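Local coordinates for conserved hypothetical alanine and leucine RICH protein (Mycobacterium tuberculosis, PDB 2WAM) that is of unknown function but belongs to the PAC2 family and represents a duplicated gene family of actinobacteria, at residues 54-59 against 133-138; 142-147 against 267-272; 154-159 against 220-225; 213-218 against 337-342; 239-244 against 251-256. All coordinates share one frame; numbering follows the deposited sequence.

Interaction 1 of 5, residues 54-59 against 133-138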
# COMPACT_ATOMS: atom_id res chain seq x y z
N PRO A 54 -22.64 0.31 9.74
CA PRO A 54 -22.31 1.13 10.91
C PRO A 54 -22.38 0.39 12.24
O PRO A 54 -23.07 -0.61 12.39
CB PRO A 54 -23.42 2.18 10.90
CG PRO A 54 -24.60 1.47 10.32
CD PRO A 54 -24.07 0.43 9.36
N ALA A 55 -21.66 0.93 13.22
CA ALA A 55 -21.73 0.42 14.58
C ALA A 55 -23.07 0.80 15.19
O ALA A 55 -23.67 1.81 14.81
CB ALA A 55 -20.58 1.00 15.41
N PRO A 56 -23.54 -0.01 16.15
CA PRO A 56 -24.78 0.27 16.88
C PRO A 56 -24.64 1.54 17.70
O PRO A 56 -23.54 2.10 17.79
CB PRO A 56 -24.89 -0.93 17.84
CG PRO A 56 -23.91 -1.95 17.35
CD PRO A 56 -22.82 -1.17 16.69
N GLN A 57 -25.73 2.00 18.30
CA GLN A 57 -25.67 3.07 19.28
C GLN A 57 -24.94 2.54 20.50
O GLN A 57 -25.25 1.44 20.99
CB GLN A 57 -27.09 3.52 19.66
CG GLN A 57 -27.14 4.61 20.72
CD GLN A 57 -26.42 5.87 20.27
OE1 GLN A 57 -25.78 6.55 21.07
NE2 GLN A 57 -26.52 6.17 18.98
N LEU A 58 -23.95 3.28 21.00
CA LEU A 58 -23.18 2.80 22.15
C LEU A 58 -23.32 3.66 23.40
O LEU A 58 -22.68 3.42 24.42
CB LEU A 58 -21.71 2.66 21.78
CG LEU A 58 -21.47 1.56 20.75
CD1 LEU A 58 -20.03 1.59 20.25
CD2 LEU A 58 -21.81 0.22 21.36
N SER A 59 -24.18 4.66 23.32
CA SER A 59 -24.37 5.58 24.42
C SER A 59 -25.50 5.10 25.33
O SER A 59 -26.49 4.52 24.86
CB SER A 59 -24.66 6.98 23.90
OG SER A 59 -24.18 7.95 24.81
N LEU A 133 -13.67 -7.02 17.98
CA LEU A 133 -14.29 -6.04 18.86
C LEU A 133 -15.81 -6.16 18.72
O LEU A 133 -16.34 -5.90 17.64
CB LEU A 133 -13.83 -4.62 18.50
CG LEU A 133 -14.42 -3.50 19.36
CD1 LEU A 133 -14.10 -3.72 20.82
CD2 LEU A 133 -13.91 -2.17 18.92
N TYR A 134 -16.48 -6.55 19.80
CA TYR A 134 -17.95 -6.68 19.82
C TYR A 134 -18.68 -5.56 20.57
O TYR A 134 -18.16 -4.98 21.51
CB TYR A 134 -18.35 -8.00 20.49
CG TYR A 134 -17.83 -9.23 19.79
CD1 TYR A 134 -16.69 -9.87 20.25
CD2 TYR A 134 -18.48 -9.75 18.68
CE1 TYR A 134 -16.21 -11.00 19.63
CE2 TYR A 134 -18.00 -10.88 18.05
CZ TYR A 134 -16.86 -11.50 18.54
OH TYR A 134 -16.38 -12.63 17.91
N ALA A 135 -19.91 -5.28 20.13
CA ALA A 135 -20.86 -4.47 20.90
C ALA A 135 -21.90 -5.39 21.51
O ALA A 135 -22.50 -6.20 20.82
CB ALA A 135 -21.53 -3.44 20.02
N LEU A 136 -22.11 -5.27 22.82
CA LEU A 136 -23.10 -6.07 23.52
C LEU A 136 -24.07 -5.16 24.28
O LEU A 136 -23.85 -3.95 24.39
CB LEU A 136 -22.41 -7.02 24.51
CG LEU A 136 -21.49 -8.13 23.99
CD1 LEU A 136 -20.16 -7.56 23.58
CD2 LEU A 136 -21.27 -9.22 25.06
N ARG A 137 -25.14 -5.74 24.80
CA ARG A 137 -26.03 -5.03 25.71
C ARG A 137 -26.29 -5.89 26.93
O ARG A 137 -26.54 -7.09 26.80
CB ARG A 137 -27.35 -4.67 25.04
CG ARG A 137 -27.21 -4.12 23.63
CD ARG A 137 -28.56 -3.80 23.04
NE ARG A 137 -28.95 -2.43 23.35
CZ ARG A 137 -30.20 -2.05 23.57
NH1 ARG A 137 -31.18 -2.93 23.52
NH2 ARG A 137 -30.45 -0.78 23.85
N ASP A 138 -26.23 -5.28 28.11
CA ASP A 138 -26.49 -6.01 29.34
C ASP A 138 -27.99 -6.21 29.57
O ASP A 138 -28.81 -5.84 28.72
CB ASP A 138 -25.84 -5.31 30.54
CG ASP A 138 -26.57 -4.05 30.96
OD1 ASP A 138 -26.12 -3.43 31.94
OD2 ASP A 138 -27.59 -3.69 30.31

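Interaction 2 of 5, residues 142-147 against 267-272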
# COMPACT_ATOMS: atom_id res chain seq x y z
N THR A 142 -28.01 -1.55 28.54
CA THR A 142 -26.83 -0.69 28.49
C THR A 142 -25.79 -1.28 27.54
O THR A 142 -25.34 -2.42 27.74
CB THR A 142 -26.14 -0.61 29.84
OG1 THR A 142 -27.11 -0.35 30.86
CG2 THR A 142 -25.12 0.49 29.80
N PRO A 143 -25.39 -0.51 26.52
CA PRO A 143 -24.38 -0.97 25.55
C PRO A 143 -22.99 -1.01 26.16
O PRO A 143 -22.66 -0.18 27.00
CB PRO A 143 -24.42 0.10 24.44
CG PRO A 143 -25.73 0.82 24.66
CD PRO A 143 -25.97 0.78 26.13
N PHE A 144 -22.18 -1.99 25.76
CA PHE A 144 -20.77 -1.97 26.10
C PHE A 144 -19.96 -2.70 25.05
O PHE A 144 -20.52 -3.40 24.21
CB PHE A 144 -20.50 -2.49 27.53
CG PHE A 144 -20.82 -3.95 27.74
CD1 PHE A 144 -19.80 -4.90 27.75
CD2 PHE A 144 -22.12 -4.38 27.99
CE1 PHE A 144 -20.08 -6.24 27.97
CE2 PHE A 144 -22.40 -5.72 28.21
CZ PHE A 144 -21.38 -6.65 28.20
N LEU A 145 -18.64 -2.51 25.09
CA LEU A 145 -17.76 -3.15 24.11
C LEU A 145 -16.96 -4.30 24.72
O LEU A 145 -16.59 -4.28 25.91
CB LEU A 145 -16.83 -2.11 23.48
CG LEU A 145 -17.51 -1.02 22.65
CD1 LEU A 145 -16.50 0.02 22.18
CD2 LEU A 145 -18.24 -1.66 21.48
N LEU A 146 -16.69 -5.30 23.90
CA LEU A 146 -15.88 -6.44 24.31
C LEU A 146 -14.84 -6.68 23.24
O LEU A 146 -15.18 -6.93 22.11
CB LEU A 146 -16.72 -7.71 24.47
CG LEU A 146 -15.91 -9.00 24.71
CD1 LEU A 146 -15.11 -8.94 26.01
CD2 LEU A 146 -16.78 -10.24 24.69
N LEU A 147 -13.57 -6.59 23.62
CA LEU A 147 -12.45 -6.99 22.76
C LEU A 147 -11.97 -8.38 23.18
O LEU A 147 -11.51 -8.56 24.31
CB LEU A 147 -11.30 -5.98 22.89
CG LEU A 147 -10.01 -6.34 22.13
CD1 LEU A 147 -10.21 -6.24 20.62
CD2 LEU A 147 -8.88 -5.46 22.60
N LEU A 267 -22.67 -2.77 35.10
CA LEU A 267 -23.35 -3.62 34.16
C LEU A 267 -24.15 -4.68 34.90
O LEU A 267 -23.77 -5.12 36.00
CB LEU A 267 -22.36 -4.28 33.20
CG LEU A 267 -21.66 -3.35 32.19
CD1 LEU A 267 -20.79 -4.17 31.27
CD2 LEU A 267 -22.68 -2.56 31.39
N GLN A 268 -25.28 -5.06 34.31
CA GLN A 268 -26.04 -6.18 34.81
C GLN A 268 -25.76 -7.36 33.90
O GLN A 268 -26.19 -7.39 32.74
CB GLN A 268 -27.53 -5.84 34.87
CG GLN A 268 -27.83 -4.69 35.81
CD GLN A 268 -29.26 -4.69 36.32
OE1 GLN A 268 -29.97 -5.69 36.24
NE2 GLN A 268 -29.68 -3.55 36.86
N LEU A 269 -25.02 -8.33 34.42
CA LEU A 269 -24.59 -9.47 33.62
C LEU A 269 -25.28 -10.75 34.09
O LEU A 269 -25.22 -11.07 35.28
CB LEU A 269 -23.06 -9.58 33.68
CG LEU A 269 -22.26 -8.35 33.22
CD1 LEU A 269 -20.75 -8.51 33.40
CD2 LEU A 269 -22.59 -8.00 31.78
N PRO A 270 -25.96 -11.45 33.17
CA PRO A 270 -26.69 -12.68 33.52
C PRO A 270 -25.74 -13.86 33.66
O PRO A 270 -25.38 -14.47 32.66
CB PRO A 270 -27.62 -12.90 32.32
CG PRO A 270 -26.94 -12.22 31.18
CD PRO A 270 -26.14 -11.08 31.75
N LEU A 271 -25.37 -14.19 34.89
CA LEU A 271 -24.29 -15.14 35.13
C LEU A 271 -24.77 -16.51 35.55
O LEU A 271 -23.95 -17.39 35.80
CB LEU A 271 -23.33 -14.58 36.19
CG LEU A 271 -22.62 -13.28 35.82
CD1 LEU A 271 -21.49 -13.00 36.78
CD2 LEU A 271 -22.10 -13.34 34.38
N ALA A 272 -26.09 -16.70 35.63
CA ALA A 272 -26.67 -17.93 36.16
C ALA A 272 -26.10 -19.22 35.56
O ALA A 272 -25.70 -20.13 36.29
CB ALA A 272 -28.20 -17.91 36.03

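Interaction 3 of 5, residues 154-159 against 220-225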
# COMPACT_ATOMS: atom_id res chain seq x y z
N LEU A 154 2.41 -10.63 16.81
CA LEU A 154 3.03 -9.55 16.08
C LEU A 154 2.38 -8.20 16.33
O LEU A 154 1.24 -8.14 16.79
CB LEU A 154 2.96 -9.86 14.59
CG LEU A 154 3.47 -11.25 14.22
CD1 LEU A 154 3.38 -11.45 12.73
CD2 LEU A 154 4.91 -11.45 14.72
N LYS A 155 3.13 -7.14 16.03
CA LYS A 155 2.60 -5.78 15.89
C LYS A 155 1.78 -5.21 17.05
O LYS A 155 0.73 -4.61 16.80
CB LYS A 155 1.74 -5.72 14.64
CG LYS A 155 2.49 -5.97 13.38
CD LYS A 155 1.55 -6.44 12.30
CE LYS A 155 2.23 -6.43 10.95
NZ LYS A 155 1.53 -7.36 10.07
N TRP A 156 2.24 -5.36 18.28
CA TRP A 156 1.47 -4.89 19.42
C TRP A 156 1.19 -3.39 19.39
O TRP A 156 0.12 -2.95 19.79
CB TRP A 156 2.18 -5.24 20.73
CG TRP A 156 2.08 -6.68 21.12
CD1 TRP A 156 1.65 -7.72 20.34
CD2 TRP A 156 2.47 -7.25 22.36
NE1 TRP A 156 1.72 -8.89 21.04
CE2 TRP A 156 2.23 -8.63 22.29
CE3 TRP A 156 2.99 -6.72 23.55
CZ2 TRP A 156 2.49 -9.49 23.34
CZ3 TRP A 156 3.25 -7.57 24.60
CH2 TRP A 156 3.00 -8.94 24.49
N GLU A 157 2.16 -2.60 18.93
CA GLU A 157 1.96 -1.16 18.97
C GLU A 157 0.89 -0.76 17.98
O GLU A 157 -0.07 -0.06 18.33
CB GLU A 157 3.26 -0.40 18.73
CG GLU A 157 4.32 -0.61 19.83
CD GLU A 157 3.91 -0.09 21.21
OE1 GLU A 157 4.58 -0.45 22.20
OE2 GLU A 157 2.93 0.67 21.33
N ARG A 158 1.03 -1.23 16.75
CA ARG A 158 0.05 -0.92 15.73
C ARG A 158 -1.36 -1.38 16.17
O ARG A 158 -2.34 -0.64 16.05
CB ARG A 158 0.46 -1.55 14.40
CG ARG A 158 -0.31 -1.04 13.21
CD ARG A 158 0.44 -1.36 11.95
NE ARG A 158 -0.47 -1.75 10.90
CZ ARG A 158 -0.11 -2.45 9.83
NH1 ARG A 158 1.15 -2.83 9.68
NH2 ARG A 158 -1.02 -2.77 8.91
N PHE A 159 -1.42 -2.59 16.71
CA PHE A 159 -2.65 -3.16 17.22
C PHE A 159 -3.27 -2.32 18.34
O PHE A 159 -4.45 -1.95 18.26
CB PHE A 159 -2.40 -4.59 17.72
CG PHE A 159 -3.54 -5.18 18.49
CD1 PHE A 159 -3.40 -5.51 19.83
CD2 PHE A 159 -4.77 -5.38 17.88
CE1 PHE A 159 -4.45 -6.04 20.54
CE2 PHE A 159 -5.83 -5.91 18.58
CZ PHE A 159 -5.67 -6.25 19.92
N SER A 220 -2.70 -7.15 26.54
CA SER A 220 -3.71 -6.56 27.42
C SER A 220 -3.11 -5.56 28.40
O SER A 220 -3.61 -4.46 28.56
CB SER A 220 -4.48 -7.64 28.20
OG SER A 220 -5.69 -7.99 27.54
N ASN A 221 -2.01 -5.94 29.05
CA ASN A 221 -1.37 -5.03 29.98
C ASN A 221 -0.82 -3.80 29.29
O ASN A 221 -0.99 -2.68 29.77
CB ASN A 221 -0.26 -5.72 30.75
CG ASN A 221 -0.78 -6.65 31.83
OD1 ASN A 221 -1.94 -6.55 32.26
ND2 ASN A 221 0.08 -7.58 32.27
N LEU A 222 -0.15 -4.01 28.16
CA LEU A 222 0.41 -2.89 27.43
C LEU A 222 -0.71 -1.98 26.91
O LEU A 222 -0.54 -0.77 26.87
CB LEU A 222 1.31 -3.36 26.29
CG LEU A 222 2.23 -2.30 25.68
CD1 LEU A 222 3.14 -1.69 26.74
CD2 LEU A 222 3.04 -2.88 24.54
N LEU A 223 -1.85 -2.57 26.56
CA LEU A 223 -2.99 -1.78 26.12
C LEU A 223 -3.46 -0.87 27.24
O LEU A 223 -3.67 0.32 27.06
CB LEU A 223 -4.14 -2.67 25.68
CG LEU A 223 -5.48 -1.96 25.42
CD1 LEU A 223 -5.38 -0.99 24.24
CD2 LEU A 223 -6.57 -3.00 25.18
N GLU A 224 -3.62 -1.47 28.42
CA GLU A 224 -3.99 -0.74 29.61
C GLU A 224 -2.99 0.40 29.90
O GLU A 224 -3.38 1.56 30.09
CB GLU A 224 -4.11 -1.71 30.78
CG GLU A 224 -4.13 -1.09 32.15
CD GLU A 224 -4.56 -2.09 33.20
OE1 GLU A 224 -5.48 -2.90 32.92
OE2 GLU A 224 -3.98 -2.07 34.31
N TYR A 225 -1.70 0.08 29.90
CA TYR A 225 -0.67 1.10 30.08
C TYR A 225 -0.71 2.21 29.02
O TYR A 225 -0.67 3.40 29.36
CB TYR A 225 0.72 0.48 30.11
CG TYR A 225 1.81 1.49 30.35
CD1 TYR A 225 1.83 2.26 31.51
CD2 TYR A 225 2.84 1.67 29.43
CE1 TYR A 225 2.83 3.19 31.73
CE2 TYR A 225 3.84 2.59 29.64
CZ TYR A 225 3.83 3.35 30.80
OH TYR A 225 4.83 4.26 31.02

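Interaction 4 of 5, residues 213-218 against 337-342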
# COMPACT_ATOMS: atom_id res chain seq x y z
N ILE A 213 7.64 -4.32 40.98
CA ILE A 213 8.05 -5.55 40.29
C ILE A 213 8.16 -5.34 38.77
O ILE A 213 7.55 -4.43 38.20
CB ILE A 213 7.08 -6.71 40.53
CG1 ILE A 213 5.66 -6.33 40.12
CG2 ILE A 213 7.11 -7.14 41.99
CD1 ILE A 213 4.67 -7.46 40.27
N GLN A 214 8.95 -6.20 38.14
CA GLN A 214 9.09 -6.23 36.69
C GLN A 214 8.46 -7.53 36.22
O GLN A 214 8.88 -8.61 36.62
CB GLN A 214 10.57 -6.24 36.28
CG GLN A 214 11.43 -5.16 36.91
CD GLN A 214 11.59 -3.94 36.02
OE1 GLN A 214 10.91 -2.93 36.20
NE2 GLN A 214 12.50 -4.03 35.05
N VAL A 215 7.42 -7.44 35.40
CA VAL A 215 6.80 -8.64 34.85
C VAL A 215 6.82 -8.60 33.34
O VAL A 215 6.79 -7.53 32.75
CB VAL A 215 5.35 -8.79 35.34
CG1 VAL A 215 5.33 -8.94 36.85
CG2 VAL A 215 4.51 -7.59 34.92
N PRO A 216 6.91 -9.78 32.70
CA PRO A 216 6.76 -9.81 31.24
C PRO A 216 5.47 -9.11 30.83
O PRO A 216 4.43 -9.31 31.45
CB PRO A 216 6.68 -11.32 30.93
CG PRO A 216 6.51 -11.99 32.27
CD PRO A 216 7.25 -11.11 33.22
N GLY A 217 5.55 -8.26 29.81
CA GLY A 217 4.39 -7.54 29.33
C GLY A 217 3.46 -8.43 28.52
O GLY A 217 3.88 -9.45 27.97
N SER A 218 2.20 -8.04 28.46
CA SER A 218 1.21 -8.69 27.61
C SER A 218 0.44 -7.64 26.79
O SER A 218 0.39 -6.47 27.16
CB SER A 218 0.25 -9.53 28.45
OG SER A 218 -0.59 -8.72 29.26
N ARG A 337 6.94 -15.03 39.81
CA ARG A 337 7.45 -16.35 39.44
C ARG A 337 6.44 -17.14 38.61
O ARG A 337 6.82 -17.84 37.67
CB ARG A 337 7.83 -17.14 40.70
CG ARG A 337 8.28 -18.56 40.44
CD ARG A 337 8.82 -19.20 41.70
NE ARG A 337 9.02 -20.63 41.55
CZ ARG A 337 9.68 -21.40 42.41
NH1 ARG A 337 10.22 -20.87 43.50
NH2 ARG A 337 9.82 -22.70 42.18
N PHE A 338 5.17 -17.00 38.97
CA PHE A 338 4.07 -17.72 38.32
C PHE A 338 3.65 -17.11 36.99
O PHE A 338 3.43 -17.83 36.02
CB PHE A 338 2.86 -17.79 39.25
CG PHE A 338 2.90 -18.92 40.24
CD1 PHE A 338 2.87 -18.67 41.60
CD2 PHE A 338 2.95 -20.24 39.80
CE1 PHE A 338 2.90 -19.70 42.51
CE2 PHE A 338 2.98 -21.28 40.71
CZ PHE A 338 2.96 -21.01 42.06
N LEU A 339 3.53 -15.78 36.95
CA LEU A 339 3.14 -15.08 35.73
C LEU A 339 4.22 -15.21 34.64
O LEU A 339 3.91 -15.46 33.48
CB LEU A 339 2.84 -13.61 36.01
CG LEU A 339 2.10 -12.86 34.90
CD1 LEU A 339 0.60 -13.08 34.99
CD2 LEU A 339 2.41 -11.37 34.93
N ALA A 340 5.48 -15.02 35.03
CA ALA A 340 6.59 -15.16 34.09
C ALA A 340 6.68 -16.58 33.54
O ALA A 340 7.09 -16.79 32.40
CB ALA A 340 7.92 -14.76 34.77
N GLN A 341 6.27 -17.54 34.37
CA GLN A 341 6.31 -18.96 34.01
C GLN A 341 5.32 -19.26 32.90
O GLN A 341 5.63 -20.01 31.97
CB GLN A 341 6.00 -19.82 35.24
CG GLN A 341 5.89 -21.31 34.96
CD GLN A 341 5.30 -22.07 36.14
OE1 GLN A 341 5.56 -21.75 37.30
NE2 GLN A 341 4.49 -23.08 35.84
N GLN A 342 4.13 -18.66 33.01
CA GLN A 342 3.06 -18.79 32.03
C GLN A 342 3.39 -18.03 30.75
O GLN A 342 3.17 -18.52 29.64
CB GLN A 342 1.73 -18.28 32.61
CG GLN A 342 1.20 -19.11 33.77
CD GLN A 342 0.92 -20.56 33.37
OE1 GLN A 342 -0.06 -20.85 32.69
NE2 GLN A 342 1.77 -21.48 33.83

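Interaction 5 of 5, residues 239-244 against 251-256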
# COMPACT_ATOMS: atom_id res chain seq x y z
N VAL A 239 -7.30 -12.61 38.28
CA VAL A 239 -7.90 -13.57 39.20
C VAL A 239 -6.89 -14.69 39.55
O VAL A 239 -6.05 -15.06 38.72
CB VAL A 239 -9.25 -14.11 38.65
CG1 VAL A 239 -9.09 -14.74 37.25
CG2 VAL A 239 -9.89 -15.08 39.61
N HIS A 240 -6.97 -15.20 40.78
CA HIS A 240 -6.05 -16.24 41.22
C HIS A 240 -6.64 -17.64 41.09
O HIS A 240 -7.68 -17.94 41.66
CB HIS A 240 -5.60 -15.99 42.66
CG HIS A 240 -4.89 -14.68 42.85
ND1 HIS A 240 -5.18 -13.82 43.88
CD2 HIS A 240 -3.91 -14.09 42.13
CE1 HIS A 240 -4.40 -12.75 43.79
NE2 HIS A 240 -3.62 -12.90 42.73
N VAL A 241 -5.96 -18.49 40.33
CA VAL A 241 -6.40 -19.86 40.12
C VAL A 241 -5.45 -20.84 40.82
O VAL A 241 -4.23 -20.72 40.68
CB VAL A 241 -6.44 -20.23 38.61
CG1 VAL A 241 -6.94 -21.65 38.42
CG2 VAL A 241 -7.30 -19.24 37.84
N PRO A 242 -6.01 -21.79 41.57
CA PRO A 242 -5.18 -22.83 42.20
C PRO A 242 -4.24 -23.44 41.15
O PRO A 242 -4.72 -23.82 40.09
CB PRO A 242 -6.21 -23.86 42.65
CG PRO A 242 -7.43 -23.07 42.91
CD PRO A 242 -7.44 -21.96 41.90
N HIS A 243 -2.94 -23.51 41.44
CA HIS A 243 -1.99 -23.96 40.41
C HIS A 243 -2.29 -25.37 39.91
O HIS A 243 -1.94 -25.71 38.79
CB HIS A 243 -0.53 -23.81 40.85
CG HIS A 243 -0.17 -24.60 42.06
ND1 HIS A 243 0.13 -24.01 43.27
CD2 HIS A 243 -0.08 -25.93 42.26
CE1 HIS A 243 0.39 -24.95 44.16
NE2 HIS A 243 0.27 -26.12 43.58
N TYR A 244 -2.95 -26.19 40.73
CA TYR A 244 -3.31 -27.52 40.26
C TYR A 244 -4.49 -27.54 39.27
O TYR A 244 -4.85 -28.59 38.73
CB TYR A 244 -3.54 -28.49 41.43
CG TYR A 244 -4.57 -28.07 42.46
CD1 TYR A 244 -5.91 -28.47 42.35
CD2 TYR A 244 -4.21 -27.29 43.56
CE1 TYR A 244 -6.85 -28.11 43.30
CE2 TYR A 244 -5.15 -26.92 44.52
CZ TYR A 244 -6.47 -27.34 44.39
OH TYR A 244 -7.40 -26.97 45.32
N PRO A 251 -14.67 -22.52 35.60
CA PRO A 251 -15.68 -21.46 35.40
C PRO A 251 -15.83 -20.51 36.60
O PRO A 251 -16.18 -19.34 36.41
CB PRO A 251 -16.98 -22.25 35.17
CG PRO A 251 -16.52 -23.60 34.68
CD PRO A 251 -15.21 -23.87 35.36
N ALA A 252 -15.56 -21.00 37.80
CA ALA A 252 -15.62 -20.16 39.00
C ALA A 252 -14.77 -18.92 38.82
O ALA A 252 -15.18 -17.82 39.19
CB ALA A 252 -15.16 -20.95 40.22
N ALA A 253 -13.57 -19.09 38.26
CA ALA A 253 -12.65 -17.98 38.09
C ALA A 253 -13.16 -16.99 37.04
O ALA A 253 -12.96 -15.78 37.18
CB ALA A 253 -11.27 -18.50 37.76
N ALA A 254 -13.83 -17.49 36.01
CA ALA A 254 -14.49 -16.64 35.01
C ALA A 254 -15.66 -15.88 35.64
O ALA A 254 -15.83 -14.68 35.43
CB ALA A 254 -14.97 -17.46 33.82
N GLN A 255 -16.46 -16.58 36.43
CA GLN A 255 -17.55 -15.92 37.14
C GLN A 255 -17.04 -14.79 38.05
O GLN A 255 -17.58 -13.69 38.05
CB GLN A 255 -18.37 -16.94 37.92
CG GLN A 255 -19.46 -16.31 38.73
CD GLN A 255 -20.13 -17.31 39.65
OE1 GLN A 255 -19.96 -18.52 39.51
NE2 GLN A 255 -20.91 -16.80 40.59
N ALA A 256 -15.98 -15.06 38.81
CA ALA A 256 -15.41 -14.02 39.66
C ALA A 256 -15.01 -12.80 38.84
O ALA A 256 -15.34 -11.66 39.20
CB ALA A 256 -14.23 -14.56 40.45

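Interaction 1 of 5, residues 54-59 against 133-138
The CB methyl of A135 is the meeting point of P56 and L58, two residues of the loop between strands 49-51 and 67-73. P56 offers the CG corner of its ring, 3.9 Å from A135 CB. L58 reaches the same methyl with one branch: its CD2 lies 3.9 Å from A135 CB, while CD1 stays farther off. Seen from A135 CB, the two contacts lie about 80° apart, neighbouring rather than opposed. L58 does not start out aimed at the strand; with CG anti to its carbonyl carbon (chi1 -66°) and an extended chi2, the chain end swings back over A135. Between the two, Q57 turns outward and is poorly ordered. A135 sits on strand 131-137 of the large mixed sheet, where its backbone pairs with E96, and P56 also touches E96 on that neighbouring strand 94-101. L58 continues sheetward onto P143 and L145 of strand 143-148. No hydrogen bond joins segment 54-59 to segment 133-138, which implies that the loop is held against the sheet here by shape and by burial of apolar carbon, with little demand for exact direction.

Interaction 2 of 5, residues 142-147 against 267-272
T142 and L267 bring the backbones closest, 7.3 Å between their CA atoms, where the start of strand 143-148 meets the loop joining helices 251-265 and 272-289. This is a helix-connecting loop laid on one face of an alpha/beta sheet, with strand 143-148 between strands 131-137 and 67-73. Side chains alternate along the strand: T142 and F144 direct their CB atoms to the loop, P143 away from it. F144 carries most of the contact from its side. Its CG takes the position between backbone N and carbonyl carbon (chi1 66°), which lifts the ring off the strand beneath L267. There L267 CD1 lies over the ring centre in a CH-pi contact, 3.5 Å from the centroid of the F144 ring and 11° off its normal. The second branch, L267 CD2, reaches the rim at F144 CD2 and is 4.2 Å from T142 CG2. L269 meets the far end of the ring obliquely, its CD2 4.0 Å from F144 CZ, and also packs on L89 of helix 81-92 and on A262 of helix 251-265. Polar ties lie beside this apolar core: D138 bonds to the backbone N of both T142 and Q268, linking the two backbones. The F144 ring itself has T142 O at its edge, in the ring plane.

Interaction 3 of 5, residues 154-159 against 220-225
L222 extends CG anti to its backbone N (chi1 -165°), a setting that carries CD2 across to W156 and E157 in the first turn of helix 156-169. E157 reaches it by a bend: its CB points away from helix 219-229, but the turn at chi2 (-64°) brings the carboxylate back. The single methyl L222 CD2 makes both contacts. It lies at the edge of the indole, near the ring plane, 4.0 Å from W156 CE3, and it is 3.7 Å from E157 OE1, the E157 chain running about at a right angle to that of L222. The flat groups have partners of their own. W156 NE1 bonds to P152 O, and its ring stacks on Y109 of the third subunit; E157 OE1 forms a salt bridge with R226. D104 of the third subunit meanwhile takes the backbone N-H groups of E157 and R158 at the helix start. L222 also touches I160, one turn beyond W156, and L223 packs on I160 and V163. No hydrogen bond crosses, so these two segments meet through one leucine methyl. Lying beside the carboxylate, it may modestly lower the local polarity round the E157-R226 salt bridge.

Interaction 4 of 5, residues 213-218 against 337-342
V215 and P216 bring strand 213-216 onto helix 333-343, with CA atoms closest at P216 and A340, 6.1 Å apart. The strand runs along the helix from its first residue. I213 packs one turn earlier, on F335 and E336, and Q214 turns to the third subunit, where its OE1 bonds to T117, while its backbone N bonds to the carboxylate of E336. V215 is the first to touch segment 337-342. L339 CD2 sits over the branch point, 3.9 Å from V215 CB, and is nearly equidistant from the two methyls, about 4.3 Å from both V215 CG1 and V215 CG2. L339 gets there by holding CG anti to its backbone N (chi1 -166°). P216 follows with the CG-CD edge of its ring: its CG is 3.7 Å from A340 CA, and CG and CD are both 4.0 Å from A340 CB. The small alanine lets that edge come up to the helix backbone. At G217 the chain leaves the helix, and G217 O accepts a bond from R113 of the third subunit. S218 then caps helix 219-229 through its OG, which takes the backbone N of N221. Strand 213-216 pairs in an antiparallel ladder with a strand of the third subunit, while helix 333-343 lies between it and strand 174-183, where F338 and L339 both pack on V181.

Interaction 5 of 5, residues 239-244 against 251-256
A253 fills the dense part of this contact, its CB lodged between V239 and V241 of the strand. V241 CG2 is 4.0 Å from A253 CB and V239 CG2 is 4.1 Å from the same methyl; V239 CG2 also reaches the backbone at A253 O. The V239 torsion (chi1 56°) puts CG2 anti to the backbone N and so turns it to the helix. One turn on, the fit is looser, with V239 CG2 4.5 Å from A256 CB. The two segments form a beta-alpha unit, in which strand 234-242 of the mixed sheet passes through a short connection into helix 251-265. The helix turns back against the strand: the axes of the short segments 239-242 and 251-256 run nearly antiparallel, at 169°, and approach to 8.8 Å. I191 and M193 pack beside V239 and A256 at the looser end. On the more open side of the helix, Q255 leans toward helix 272-289 and bonds through NE2 to E259. H240 points to the other side of the strand, where its ND1 bonds to T192 OG1.

Overall arrangement
Interactions 1 and 2 share the sheet most directly: strands 131-137 and 143-148 are neighbours, with probable hydrogen bonds Y134 N to L146 O (2.7 Å) and L136 N to F144 O (2.8 Å). From the far end of strand 143-148, L147 CD2 touches F159 CZ of interaction 3 at 4.3 Å. W156 packs on G217 and S218, joining interaction 3 to interaction 4; both meet the third subunit. Interaction 5 touches interaction 2 through L271 and Q255 and interaction 4 through F338 and H243, its centre about 19 and 18 Å from theirs. The centres of interactions 1 and 4 are about 33 Å apart. With the function unknown, none is assigned to an active site.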